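Local coordinates for AclR protein (Streptomyces galilaeus, PDB 2GEY) that is a putative hydroxylase of the SnoaL-like family, probably acting in the biosynthesis of aromatic polyketide antibiotics, at residues Phe58-Leu63 with Val81-Gln86. Sequence-based numbering, arbitrary orientation.
Sequences FPDLQL and VTATHQ
Gln-62 and Thr-82 form an antiparallel hydrogen-bonded pair, with Gln-62 N to Thr-82 O at 2.8 Å and Thr-82 N to Gln-62 O at 3.0 Å. This is the open end of the hairpin of strands 62-71 and 74-84, in the curved sheet of the SnoaL-like alpha+beta barrel. A type I turn, Phe-58 to Leu-61, brings the chain from helix 44-57 into strand 62-71. Beyond the paired backbones, the carboxylate of Asp-60 takes over. Asp-60 OD1 accepts a hydrogen bond from Thr-84 N at 2.8 Å, nearly straight at 171°. Its OD2 accepts Thr-84 OG1. Both oxygens use their syn lone pairs, so the two bonds hold the carboxylate against rotation. Arg-98 also donates to Thr-84 OG1. On the buried side, Ala-83 CB touches both Phe-58 CB and Leu-61 CB. Chi1 of -53° puts the Phe-58 ring beside its own backbone N, and CE1 lies 3.7 Å from His-85 CD2. The two ring planes are inclined at 37°. Phe-89 meets the Phe-58 ring edge-to-face. On the Thr-82 side, one water bridges the strands, donating to Gln-62 O and lying 2.8 Å from Thr-82 OG1.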
loop_
_atom_site.group_PDB
_atom_site.type_symbol
_atom_site.label_atom_id
_atom_site.label_comp_id
_atom_site.label_asym_id
_atom_site.label_seq_id
_atom_site.Cartn_x
_atom_site.Cartn_y
_atom_site.Cartn_z
ATOM N N PHE A 58 -18.993 -8.682 3.052
ATOM C CA PHE A 58 -18.751 -8.667 1.609
ATOM C C PHE A 58 -18.807 -10.092 1.029
ATOM O O PHE A 58 -17.796 -10.623 0.557
ATOM C CB PHE A 58 -17.398 -8.014 1.350
ATOM C CG PHE A 58 -17.264 -6.664 1.993
ATOM C CD1 PHE A 58 -17.995 -5.588 1.515
ATOM C CD2 PHE A 58 -16.449 -6.478 3.106
ATOM C CE1 PHE A 58 -17.900 -4.342 2.111
ATOM C CE2 PHE A 58 -16.344 -5.225 3.707
ATOM C CZ PHE A 58 -17.078 -4.162 3.210
ATOM N N PRO A 59 -20.004 -10.703 1.042
ATOM C CA PRO A 59 -20.167 -12.136 0.732
ATOM C C PRO A 59 -19.839 -12.549 -0.701
ATOM O O PRO A 59 -19.676 -13.746 -0.970
ATOM C CB PRO A 59 -21.644 -12.387 1.029
ATOM C CG PRO A 59 -22.300 -11.079 0.892
ATOM C CD PRO A 59 -21.296 -10.076 1.377
ATOM N N ASP A 60 -19.758 -11.575 -1.603
ATOM C CA ASP A 60 -19.468 -11.830 -3.009
ATOM C C ASP A 60 -18.081 -11.335 -3.400
ATOM O O ASP A 60 -17.791 -11.141 -4.584
ATOM C CB ASP A 60 -20.532 -11.165 -3.886
ATOM C CG ASP A 60 -20.606 -9.657 -3.699
ATOM O OD1 ASP A 60 -19.845 -9.074 -2.891
ATOM O OD2 ASP A 60 -21.452 -9.044 -4.370
ATOM N N LEU A 61 -17.211 -11.129 -2.418
ATOM C CA LEU A 61 -15.932 -10.494 -2.705
ATOM C C LEU A 61 -15.117 -11.320 -3.698
ATOM O O LEU A 61 -15.237 -12.555 -3.756
ATOM C CB LEU A 61 -15.136 -10.218 -1.428
ATOM C CG LEU A 61 -14.659 -11.421 -0.611
ATOM C CD1 LEU A 61 -13.348 -11.990 -1.157
ATOM C CD2 LEU A 61 -14.500 -11.018 0.857
ATOM N N GLN A 62 -14.322 -10.626 -4.499
ATOM C CA GLN A 62 -13.426 -11.263 -5.460
ATOM C C GLN A 62 -12.061 -10.608 -5.383
ATOM O O GLN A 62 -11.964 -9.380 -5.291
ATOM C CB GLN A 62 -13.990 -11.139 -6.884
ATOM C CG GLN A 62 -15.210 -11.994 -7.135
ATOM C CD GLN A 62 -14.862 -13.465 -7.225
ATOM O OE1 GLN A 62 -14.273 -13.911 -8.215
ATOM N NE2 GLN A 62 -15.212 -14.229 -6.185
ATOM N N LEU A 63 -11.022 -11.436 -5.389
ATOM C CA LEU A 63 -9.637 -10.982 -5.399
ATOM C C LEU A 63 -9.102 -11.056 -6.808
ATOM O O LEU A 63 -9.162 -12.118 -7.434
ATOM C CB LEU A 63 -8.762 -11.871 -4.520
ATOM C CG LEU A 63 -8.801 -11.638 -3.015
ATOM C CD1 LEU A 63 -10.194 -11.777 -2.472
ATOM C CD2 LEU A 63 -7.856 -12.613 -2.341
ATOM N N VAL A 81 -9.392 -6.005 -4.366
ATOM C CA VAL A 81 -10.621 -6.659 -3.932
ATOM C C VAL A 81 -11.810 -5.833 -4.390
ATOM O O VAL A 81 -11.802 -4.605 -4.262
ATOM C CB VAL A 81 -10.682 -6.815 -2.400
ATOM C CG1 VAL A 81 -11.957 -7.559 -1.991
ATOM C CG2 VAL A 81 -9.446 -7.546 -1.890
ATOM N N THR A 82 -12.819 -6.508 -4.936
ATOM C CA THR A 82 -14.092 -5.870 -5.272
ATOM C C THR A 82 -15.230 -6.681 -4.681
ATOM O O THR A 82 -15.148 -7.902 -4.599
ATOM C CB THR A 82 -14.287 -5.712 -6.787
ATOM O OG1 THR A 82 -14.196 -6.983 -7.434
ATOM C CG2 THR A 82 -13.229 -4.783 -7.363
ATOM N N ALA A 83 -16.286 -5.996 -4.261
ATOM C CA ALA A 83 -17.404 -6.655 -3.616
ATOM C C ALA A 83 -18.611 -5.738 -3.557
ATOM O O ALA A 83 -18.537 -4.572 -3.945
ATOM C CB ALA A 83 -17.014 -7.066 -2.206
ATOM N N THR A 84 -19.709 -6.284 -3.047
ATOM C CA THR A 84 -20.886 -5.493 -2.705
ATOM C C THR A 84 -20.998 -5.458 -1.183
ATOM O O THR A 84 -20.749 -6.464 -0.512
ATOM C CB THR A 84 -22.165 -6.111 -3.298
ATOM O OG1 THR A 84 -21.920 -6.494 -4.653
ATOM C CG2 THR A 84 -23.283 -5.115 -3.279
ATOM N N HIS A 85 -21.384 -4.305 -0.642
ATOM C CA HIS A 85 -21.534 -4.146 0.799
ATOM C C HIS A 85 -22.919 -4.644 1.218
ATOM O O HIS A 85 -23.912 -3.916 1.112
ATOM C CB HIS A 85 -21.315 -2.680 1.214
ATOM C CG HIS A 85 -21.350 -2.460 2.696
ATOM N ND1 HIS A 85 -21.676 -1.246 3.264
ATOM C CD2 HIS A 85 -21.114 -3.306 3.726
ATOM C CE1 HIS A 85 -21.629 -1.354 4.581
ATOM N NE2 HIS A 85 -21.299 -2.596 4.887
ATOM N N GLN A 86 -22.964 -5.895 1.679
ATOM C CA GLN A 86 -24.217 -6.583 2.003
ATOM C C GLN A 86 -24.427 -6.807 3.499
ATOM O O GLN A 86 -25.557 -7.055 3.926
ATOM C CB GLN A 86 -24.276 -7.947 1.302
ATOM C CG GLN A 86 -24.144 -7.918 -0.217
ATOM C CD GLN A 86 -25.358 -7.348 -0.942
ATOM O OE1 GLN A 86 -25.364 -7.259 -2.171
ATOM N NE2 GLN A 86 -26.387 -6.964 -0.196
HETATM O O HOH W 1 -11.585 -7.966 -8.000
#